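Vacuolar protein sorting 29 (Cryptosporidium parvum, PDB 2A22) probably serves in vesicle-mediated protein sorting as an apicomplexan member of the VPS29 family, which has a calcineurin-like phosphoesterase fold. Local coordinates at residues G131-W136 against K152-E157; V59-N64 against E72-I77; L162-G167 against V194-Y199. All coordinates share one frame; numbering follows the deposited sequence.

Contact 1. Residues G131-W136 against K152-E157; sequences GSLEQW and KLRVFE
Leu133 reaches from helix 130-140 and puts one methyl, CD1, against two side chains of strand 154-158. The two are Arg154 and Phe156. The leucine and the arginine meet at a slant. CD1 is modelled 3.1 Å from Arg154 NH2, tighter than ordinary packing, so the exact spacing is doubtful. It meets the guanidinium obliquely. The same methyl lies near the plane of the Phe156 ring, at its edge, with CD1 4.2 Å from CE2. Arg154 and Phe156 are two residues apart on the strand and overlap each other. Phe156 CE2 sits 3.4 Å above the plane of the Arg154 guanidinium, nearer its outer edge than its centre. Arg154 runs out with CG trans to the backbone N and then bends at chi3 (56°). That bend brings one face of the guanidinium against the CE2 corner of the ring.

The contact lies on the outer face of the five-stranded sheet of the alpha-beta-beta-alpha sandwich. Here the helix packs over the edge strand 154-158. The neighbouring strand 161-165 adds Phe163, which stacks on the Phe156 ring and also touches Leu133. No hydrogen bond joins the two segments. The charged end of Arg154 has its polar partner elsewhere: NH2 is hydrogen-bonded to the carbonyl O of Asp128, just ahead of the helix. The next residue, Glu134, uses OE2 for a salt bridge with Arg138 and a hydrogen bond with Asn159.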
loop_
_atom_site.group_PDB
_atom_site.type_symbol
_atom_site.label_atom_id
_atom_site.label_comp_id
_atom_site.label_asym_id
_atom_site.label_seq_id
_atom_site.Cartn_x
_atom_site.Cartn_y
_atom_site.Cartn_z
ATOM N N GLY A 131 -17.010 6.550 5.873
ATOM C CA GLY A 131 -18.282 6.008 5.409
ATOM C C GLY A 131 -18.195 5.512 3.980
ATOM O O GLY A 131 -18.716 4.448 3.650
ATOM N N SER A 132 -17.530 6.277 3.125
ATOM C CA SER A 132 -17.368 5.854 1.751
ATOM C C SER A 132 -16.362 4.683 1.675
ATOM O O SER A 132 -16.559 3.684 0.944
ATOM C CB SER A 132 -16.963 7.039 0.896
ATOM O OG SER A 132 -17.017 6.697 -0.478
ATOM N N LEU A 133 -15.308 4.777 2.477
ATOM C CA LEU A 133 -14.354 3.670 2.570
ATOM C C LEU A 133 -15.066 2.394 2.969
ATOM O O LEU A 133 -14.864 1.335 2.355
ATOM C CB LEU A 133 -13.226 3.988 3.547
ATOM C CG LEU A 133 -12.133 4.878 2.957
ATOM C CD1 LEU A 133 -11.106 5.149 4.038
ATOM C CD2 LEU A 133 -11.471 4.280 1.678
ATOM N N GLU A 134 -15.930 2.513 3.975
ATOM C CA GLU A 134 -16.696 1.363 4.457
ATOM C C GLU A 134 -17.644 0.769 3.400
ATOM O O GLU A 134 -17.840 -0.438 3.359
ATOM C CB GLU A 134 -17.445 1.691 5.747
ATOM C CG GLU A 134 -17.866 0.415 6.498
ATOM C CD GLU A 134 -18.731 0.678 7.726
ATOM O OE1 GLU A 134 -19.353 1.770 7.817
ATOM O OE2 GLU A 134 -18.789 -0.225 8.592
ATOM N N GLN A 135 -18.191 1.615 2.531
ATOM C CA GLN A 135 -19.020 1.137 1.414
ATOM C C GLN A 135 -18.211 0.321 0.410
ATOM O O GLN A 135 -18.713 -0.633 -0.193
ATOM C CB GLN A 135 -19.716 2.318 0.739
ATOM C CG GLN A 135 -20.531 3.135 1.771
ATOM C CD GLN A 135 -21.462 4.159 1.139
ATOM O OE1 GLN A 135 -22.483 3.795 0.546
ATOM N NE2 GLN A 135 -21.121 5.454 1.275
ATOM N N TRP A 136 -16.944 0.701 0.254
ATOM C CA TRP A 136 -16.026 -0.042 -0.576
ATOM C C TRP A 136 -15.556 -1.357 0.033
ATOM O O TRP A 136 -15.437 -2.321 -0.713
ATOM C CB TRP A 136 -14.850 0.830 -1.020
ATOM C CG TRP A 136 -15.244 1.727 -2.151
ATOM C CD1 TRP A 136 -15.669 3.038 -2.070
ATOM C CD2 TRP A 136 -15.296 1.374 -3.535
ATOM N NE1 TRP A 136 -15.958 3.520 -3.338
ATOM C CE2 TRP A 136 -15.732 2.520 -4.248
ATOM C CE3 TRP A 136 -14.999 0.206 -4.249
ATOM C CZ2 TRP A 136 -15.880 2.521 -5.641
ATOM C CZ3 TRP A 136 -15.133 0.218 -5.634
ATOM C CH2 TRP A 136 -15.570 1.361 -6.311
ATOM N N LYS A 152 -2.234 10.561 2.988
ATOM C CA LYS A 152 -2.489 10.580 4.392
ATOM C C LYS A 152 -2.332 9.194 4.979
ATOM O O LYS A 152 -3.212 8.331 4.826
ATOM C CB LYS A 152 -3.889 11.103 4.716
ATOM C CG LYS A 152 -4.014 11.451 6.219
ATOM C CD LYS A 152 -5.419 11.832 6.642
ATOM C CE LYS A 152 -5.338 12.636 7.972
ATOM N NZ LYS A 152 -6.674 12.998 8.563
ATOM N N LEU A 153 -1.219 9.019 5.683
ATOM C CA LEU A 153 -0.930 7.818 6.440
ATOM C C LEU A 153 -2.029 7.604 7.477
ATOM O O LEU A 153 -2.358 8.516 8.249
ATOM C CB LEU A 153 0.424 7.979 7.121
ATOM C CG LEU A 153 1.170 6.835 7.809
ATOM C CD1 LEU A 153 1.371 5.620 6.894
ATOM C CD2 LEU A 153 2.503 7.399 8.329
ATOM N N ARG A 154 -2.636 6.421 7.462
ATOM C CA ARG A 154 -3.729 6.162 8.386
ATOM C C ARG A 154 -4.008 4.685 8.650
ATOM O O ARG A 154 -3.930 3.847 7.747
ATOM C CB ARG A 154 -5.022 6.810 7.903
ATOM C CG ARG A 154 -6.103 6.829 8.989
ATOM C CD ARG A 154 -7.309 7.652 8.578
ATOM N NE ARG A 154 -7.908 7.203 7.321
ATOM C CZ ARG A 154 -8.968 7.772 6.749
ATOM N NH1 ARG A 154 -9.566 8.814 7.310
ATOM N NH2 ARG A 154 -9.431 7.303 5.604
ATOM N N VAL A 155 -4.358 4.407 9.899
ATOM C CA VAL A 155 -4.828 3.106 10.343
ATOM C C VAL A 155 -6.094 3.363 11.137
ATOM O O VAL A 155 -6.068 4.135 12.101
ATOM C CB VAL A 155 -3.869 2.494 11.371
ATOM C CG1 VAL A 155 -4.415 1.144 11.906
ATOM C CG2 VAL A 155 -2.482 2.383 10.808
ATOM N N PHE A 156 -7.195 2.723 10.765
ATOM C CA PHE A 156 -8.301 2.696 11.699
ATOM C C PHE A 156 -9.186 1.494 11.489
ATOM O O PHE A 156 -9.272 0.953 10.368
ATOM C CB PHE A 156 -9.124 3.996 11.663
ATOM C CG PHE A 156 -10.010 4.122 10.473
ATOM C CD1 PHE A 156 -11.330 3.699 10.533
ATOM C CD2 PHE A 156 -9.532 4.692 9.294
ATOM C CE1 PHE A 156 -12.167 3.806 9.430
ATOM C CE2 PHE A 156 -10.367 4.834 8.175
ATOM C CZ PHE A 156 -11.694 4.370 8.246
ATOM N N GLU A 157 -9.833 1.099 12.585
ATOM C CA GLU A 157 -10.777 0.007 12.596
ATOM C C GLU A 157 -12.180 0.576 12.730
ATOM O O GLU A 157 -12.390 1.565 13.413
ATOM C CB GLU A 157 -10.431 -0.982 13.726
ATOM C CG GLU A 157 -11.424 -2.146 13.917
ATOM C CD GLU A 157 -12.552 -1.792 14.885
ATOM O OE1 GLU A 157 -12.278 -1.045 15.853
ATOM O OE2 GLU A 157 -13.705 -2.239 14.675
#

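Contact 2. Residues V59-N64 against E72-I77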
loop_
_atom_site.group_PDB
_atom_site.type_symbol
_atom_site.label_atom_id
_atom_site.label_comp_id
_atom_site.label_asym_id
_atom_site.label_seq_id
_atom_site.Cartn_x
_atom_site.Cartn_y
_atom_site.Cartn_z
ATOM N N VAL A 59 3.342 -8.034 -1.452
ATOM C CA VAL A 59 3.398 -6.607 -1.639
ATOM C C VAL A 59 2.041 -6.232 -2.171
ATOM O O VAL A 59 1.609 -6.802 -3.148
ATOM C CB VAL A 59 4.468 -6.181 -2.688
ATOM C CG1 VAL A 59 4.429 -4.641 -2.940
ATOM C CG2 VAL A 59 5.855 -6.604 -2.263
ATOM N N LEU A 60 1.361 -5.299 -1.492
ATOM C CA LEU A 60 0.121 -4.706 -1.998
ATOM C C LEU A 60 0.336 -3.224 -2.257
ATOM O O LEU A 60 0.484 -2.413 -1.343
ATOM C CB LEU A 60 -1.050 -4.940 -1.048
ATOM C CG LEU A 60 -1.237 -6.388 -0.568
ATOM C CD1 LEU A 60 -2.351 -6.437 0.490
ATOM C CD2 LEU A 60 -1.512 -7.318 -1.729
ATOM N N CYS A 61 0.388 -2.879 -3.525
ATOM C CA CYS A 61 0.782 -1.533 -3.916
ATOM C C CYS A 61 -0.421 -0.737 -4.367
ATOM O O CYS A 61 -1.152 -1.173 -5.256
ATOM C CB CYS A 61 1.829 -1.590 -5.025
ATOM S SG CYS A 61 2.266 0.056 -5.638
ATOM N N THR A 62 -0.609 0.439 -3.758
ATOM C CA THR A 62 -1.816 1.253 -3.958
ATOM C C THR A 62 -1.833 2.059 -5.279
ATOM O O THR A 62 -2.809 2.757 -5.564
ATOM C CB THR A 62 -2.033 2.190 -2.775
ATOM O OG1 THR A 62 -0.817 2.941 -2.529
ATOM C CG2 THR A 62 -2.437 1.345 -1.516
ATOM N N GLY A 63 -0.774 1.939 -6.069
ATOM C CA GLY A 63 -0.699 2.622 -7.346
ATOM C C GLY A 63 0.119 3.901 -7.304
ATOM O O GLY A 63 0.810 4.189 -6.310
ATOM N N ASN A 64 0.041 4.668 -8.389
ATOM C CA ASN A 64 0.953 5.800 -8.593
ATOM C C ASN A 64 2.430 5.477 -8.343
ATOM O O ASN A 64 3.166 6.256 -7.712
ATOM C CB ASN A 64 0.480 7.042 -7.836
ATOM C CG ASN A 64 -0.649 7.735 -8.549
ATOM O OD1 ASN A 64 -0.962 7.397 -9.693
ATOM N ND2 ASN A 64 -1.279 8.698 -7.889
ATOM N N GLU A 72 9.274 -2.632 -11.794
ATOM C CA GLU A 72 10.193 -3.773 -11.877
ATOM C C GLU A 72 10.861 -4.057 -10.542
ATOM O O GLU A 72 11.044 -5.215 -10.179
ATOM C CB GLU A 72 11.209 -3.558 -13.008
ATOM C CG GLU A 72 10.477 -3.621 -14.382
ATOM C CD GLU A 72 11.312 -3.210 -15.596
ATOM O OE1 GLU A 72 12.370 -2.548 -15.467
ATOM O OE2 GLU A 72 10.889 -3.560 -16.715
ATOM N N MET A 73 11.187 -2.999 -9.802
ATOM C CA MET A 73 11.794 -3.134 -8.481
ATOM C C MET A 73 10.792 -3.834 -7.533
ATOM O O MET A 73 11.123 -4.846 -6.890
ATOM C CB MET A 73 12.262 -1.761 -7.967
ATOM C CG MET A 73 12.786 -1.732 -6.492
ATOM S SD MET A 73 11.457 -1.547 -5.250
ATOM C CE MET A 73 12.421 -1.460 -3.714
ATOM N N LEU A 74 9.558 -3.336 -7.508
ATOM C CA LEU A 74 8.499 -3.908 -6.661
ATOM C C LEU A 74 8.164 -5.344 -7.035
ATOM O O LEU A 74 7.994 -6.193 -6.146
ATOM C CB LEU A 74 7.236 -3.048 -6.693
ATOM C CG LEU A 74 7.255 -1.668 -6.028
ATOM C CD1 LEU A 74 6.030 -0.885 -6.484
ATOM C CD2 LEU A 74 7.301 -1.727 -4.486
ATOM N N LYS A 75 8.104 -5.637 -8.333
ATOM C CA LYS A 75 7.900 -7.015 -8.771
ATOM C C LYS A 75 9.020 -7.956 -8.326
ATOM O O LYS A 75 8.775 -9.127 -8.056
ATOM C CB LYS A 75 7.732 -7.117 -10.282
ATOM C CG LYS A 75 6.483 -6.432 -10.821
ATOM C CD LYS A 75 5.195 -6.947 -10.193
ATOM C CE LYS A 75 4.507 -7.955 -11.065
ATOM N NZ LYS A 75 3.133 -8.182 -10.535
ATOM N N ASN A 76 10.233 -7.433 -8.229
ATOM C CA ASN A 76 11.383 -8.247 -7.811
ATOM C C ASN A 76 11.503 -8.494 -6.304
ATOM O O ASN A 76 12.328 -9.303 -5.873
ATOM C CB ASN A 76 12.689 -7.665 -8.342
ATOM C CG ASN A 76 12.991 -8.151 -9.723
ATOM O OD1 ASN A 76 13.071 -9.369 -9.962
ATOM N ND2 ASN A 76 13.147 -7.217 -10.663
ATOM N N ILE A 77 10.684 -7.818 -5.503
ATOM C CA ILE A 77 10.749 -8.028 -4.062
ATOM C C ILE A 77 10.432 -9.494 -3.755
ATOM O O ILE A 77 11.149 -10.131 -2.985
ATOM C CB ILE A 77 9.834 -7.049 -3.303
ATOM C CG1 ILE A 77 10.456 -5.635 -3.388
ATOM C CG2 ILE A 77 9.626 -7.505 -1.852
ATOM C CD1 ILE A 77 9.683 -4.559 -2.716
#
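Strand 59-61 and helix 72-77 run nearly antiparallel, at 153°, with their axes 9.5 Å apart at closest approach. Val59 and Leu74 have the nearest CA atoms, 7.7 Å from each other. Val59, Cys61, Leu74 and Ile77 fill the gap between the backbones, and all four start toward the opposite segment. Val59 divides its two methyls between two helix residues. Its CG2 meets Ile77 CG2 at 3.9 Å, and these two side chains are roughly perpendicular. Val59 CG1 faces Leu74 CD2 more loosely, at 4.4 Å. With chi1 at 176°, CG1 is trans to the backbone N and CG2 lies beside it, which sends the two methyls to different partners.

This is the first strand and helix of a beta-alpha-beta unit, completed by strand 81-83. The helix covers one face of the six-stranded sheet. Val81 and Ile83 of that next strand touch Val59 and Cys61 in turn, and Leu29 of strand 26-31 touches Ile77.

Leu74 also branches to Cys61: its CD1 lies 4.0 Å from SG. The sulfur has a weak polar partner as well, since Gly63 N points a hydrogen at Cys61 SG across 3.6 Å. That N-H is nearly straight toward the sulfur, at 164°. Beyond the strand, Asn64 is held by Asp87, Leu88 and Asp89, near a possible empty metal site formed by Asp87, His120 and His149.

Contact 3. Residues L162-G167 against V194-Y199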
loop_
_atom_site.group_PDB
_atom_site.type_symbol
_atom_site.label_atom_id
_atom_site.label_comp_id
_atom_site.label_asym_id
_atom_site.label_seq_id
_atom_site.Cartn_x
_atom_site.Cartn_y
_atom_site.Cartn_z
ATOM N N LEU A 162 -10.613 -3.324 8.982
ATOM C CA LEU A 162 -9.423 -2.506 9.136
ATOM C C LEU A 162 -9.144 -1.708 7.858
ATOM O O LEU A 162 -9.156 -2.276 6.759
ATOM C CB LEU A 162 -8.248 -3.393 9.535
ATOM C CG LEU A 162 -6.897 -2.785 9.925
ATOM C CD1 LEU A 162 -6.997 -1.883 11.176
ATOM C CD2 LEU A 162 -5.870 -3.893 10.143
ATOM N N PHE A 163 -8.942 -0.393 8.009
ATOM C CA PHE A 163 -8.721 0.546 6.884
ATOM C C PHE A 163 -7.338 1.173 6.961
ATOM O O PHE A 163 -7.018 1.868 7.935
ATOM C CB PHE A 163 -9.792 1.639 6.877
ATOM C CG PHE A 163 -11.186 1.100 6.754
ATOM C CD1 PHE A 163 -11.784 0.957 5.500
ATOM C CD2 PHE A 163 -11.877 0.671 7.881
ATOM C CE1 PHE A 163 -13.078 0.410 5.373
ATOM C CE2 PHE A 163 -13.165 0.126 7.766
ATOM C CZ PHE A 163 -13.760 -0.004 6.504
ATOM N N LEU A 164 -6.506 0.885 5.961
ATOM C CA LEU A 164 -5.097 1.302 5.973
ATOM C C LEU A 164 -4.797 2.162 4.747
ATOM O O LEU A 164 -5.321 1.900 3.650
ATOM C CB LEU A 164 -4.192 0.064 5.982
ATOM C CG LEU A 164 -4.551 -1.012 7.047
ATOM C CD1 LEU A 164 -3.756 -2.261 6.882
ATOM C CD2 LEU A 164 -4.315 -0.460 8.449
ATOM N N ASN A 165 -3.967 3.182 4.937
ATOM C CA ASN A 165 -3.435 3.980 3.829
ATOM C C ASN A 165 -1.976 4.151 4.163
ATOM O O ASN A 165 -1.668 4.761 5.173
ATOM C CB ASN A 165 -4.145 5.347 3.722
ATOM C CG ASN A 165 -3.653 6.212 2.553
ATOM O OD1 ASN A 165 -2.487 6.142 2.140
ATOM N ND2 ASN A 165 -4.555 7.071 2.036
ATOM N N PRO A 166 -1.088 3.547 3.356
ATOM C CA PRO A 166 0.329 3.534 3.654
ATOM C C PRO A 166 1.011 4.873 3.380
ATOM O O PRO A 166 2.194 5.020 3.693
ATOM C CB PRO A 166 0.858 2.439 2.722
ATOM C CG PRO A 166 -0.005 2.507 1.552
ATOM C CD PRO A 166 -1.379 2.793 2.119
ATOM N N GLY A 167 0.253 5.853 2.861
ATOM C CA GLY A 167 0.790 7.164 2.533
ATOM C C GLY A 167 1.648 7.126 1.285
ATOM O O GLY A 167 1.601 6.142 0.502
ATOM N N VAL A 194 -3.038 -9.751 13.659
ATOM C CA VAL A 194 -2.447 -8.738 12.814
ATOM C C VAL A 194 -1.559 -7.876 13.704
ATOM O O VAL A 194 -2.041 -7.313 14.684
ATOM C CB VAL A 194 -3.533 -7.843 12.258
ATOM C CG1 VAL A 194 -2.916 -6.811 11.288
ATOM C CG2 VAL A 194 -4.633 -8.716 11.610
ATOM N N VAL A 195 -0.277 -7.798 13.366
ATOM C CA VAL A 195 0.610 -6.826 13.956
ATOM C C VAL A 195 1.091 -5.913 12.837
ATOM O O VAL A 195 1.787 -6.350 11.895
ATOM C CB VAL A 195 1.847 -7.454 14.655
ATOM C CG1 VAL A 195 2.700 -6.325 15.298
ATOM C CG2 VAL A 195 1.418 -8.475 15.718
ATOM N N LEU A 196 0.715 -4.646 12.946
ATOM C CA LEU A 196 0.965 -3.686 11.896
ATOM C C LEU A 196 2.080 -2.734 12.306
ATOM O O LEU A 196 1.939 -2.024 13.297
ATOM C CB LEU A 196 -0.282 -2.845 11.658
ATOM C CG LEU A 196 -0.165 -1.843 10.505
ATOM C CD1 LEU A 196 -0.071 -2.582 9.140
ATOM C CD2 LEU A 196 -1.362 -0.908 10.511
ATOM N N TYR A 197 3.148 -2.685 11.508
ATOM C CA TYR A 197 4.193 -1.676 11.673
ATOM C C TYR A 197 4.099 -0.560 10.637
ATOM O O TYR A 197 4.127 -0.801 9.435
ATOM C CB TYR A 197 5.545 -2.352 11.600
ATOM C CG TYR A 197 5.716 -3.388 12.684
ATOM C CD1 TYR A 197 6.002 -3.000 14.007
ATOM C CD2 TYR A 197 5.582 -4.757 12.404
ATOM C CE1 TYR A 197 6.157 -3.963 15.040
ATOM C CE2 TYR A 197 5.753 -5.722 13.420
ATOM C CZ TYR A 197 6.040 -5.316 14.736
ATOM O OH TYR A 197 6.198 -6.260 15.756
ATOM N N VAL A 198 3.964 0.666 11.126
ATOM C CA VAL A 198 3.813 1.823 10.288
ATOM C C VAL A 198 5.113 2.630 10.304
ATOM O O VAL A 198 5.532 3.131 11.358
ATOM C CB VAL A 198 2.633 2.687 10.799
ATOM C CG1 VAL A 198 2.516 3.999 10.003
ATOM C CG2 VAL A 198 1.314 1.882 10.727
ATOM N N TYR A 199 5.749 2.758 9.142
ATOM C CA TYR A 199 7.047 3.488 9.052
ATOM C C TYR A 199 6.847 4.879 8.447
ATOM O O TYR A 199 6.124 5.018 7.480
ATOM C CB TYR A 199 8.076 2.710 8.223
ATOM C CG TYR A 199 8.472 1.416 8.900
ATOM C CD1 TYR A 199 9.585 1.357 9.713
ATOM C CD2 TYR A 199 7.688 0.272 8.771
ATOM C CE1 TYR A 199 9.935 0.169 10.372
ATOM C CE2 TYR A 199 8.035 -0.909 9.401
ATOM C CZ TYR A 199 9.145 -0.941 10.221
ATOM O OH TYR A 199 9.464 -2.095 10.864
#
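Leu164 and Leu196 meet methyl to methyl, with CD2 of Leu164 3.6 Å from CD2 of Leu196. The two leucines lie side by side, pointing opposite ways. Their first torsions differ. Leu164 keeps CG beside its backbone N (chi1 -49°), while in Leu196 CG is anti to the backbone N (chi1 -177°). A second, looser pair lies earlier on both strands: Leu162 CD2 is 4.3 Å from Val194 CG1.

Around these four residues, Met187 of strand 183-190 touches every one of them. Val155 of strand 154-158 touches both leucines of the first segment and Leu196. The backbones stay well apart, with the CA atoms of Leu164 and Leu196 separated by 9.8 Å. Strand 161-165 belongs to the five-stranded sheet and strand 193-202 to the six-stranded one, so the contact lies between the two sheets of the sandwich. The backbones of Leu162 and Leu164 bond to strand 144-147 and its approach. An Asx turn spans Asn165 to Gly167: Asn165 OD1 accepts from Gly167 N at 2.8 Å. Pro166 O bonds to Ser183 OG of the six-stranded sheet.

Between these two segments the contact is purely aliphatic. Methyl contacts set no bond direction, so shape and burial hold the strands together here.

How the contacts relate
From the N terminus, contact 2 comes first. It closes a short loop between strand 58-61 and the helix that follows it, on the six-stranded sheet. Contact 1 opens later and brings helix 130-140 against strand 154-158, the edge of the five-stranded sheet. Contact 3 closes the longest of the three loops and joins the two sheets. The contacts lie in series, and none nests in or crosses another. Contacts 1 and 3 are neighbours: strands 154-158 and 161-165 pair, with probable hydrogen bonds Phe156 O to Phe163 N and Arg154 O to Asn165 N. Contacts 2 and 3 touch lightly where Thr62 packs on Pro166. Contacts 1 and 2 do not touch.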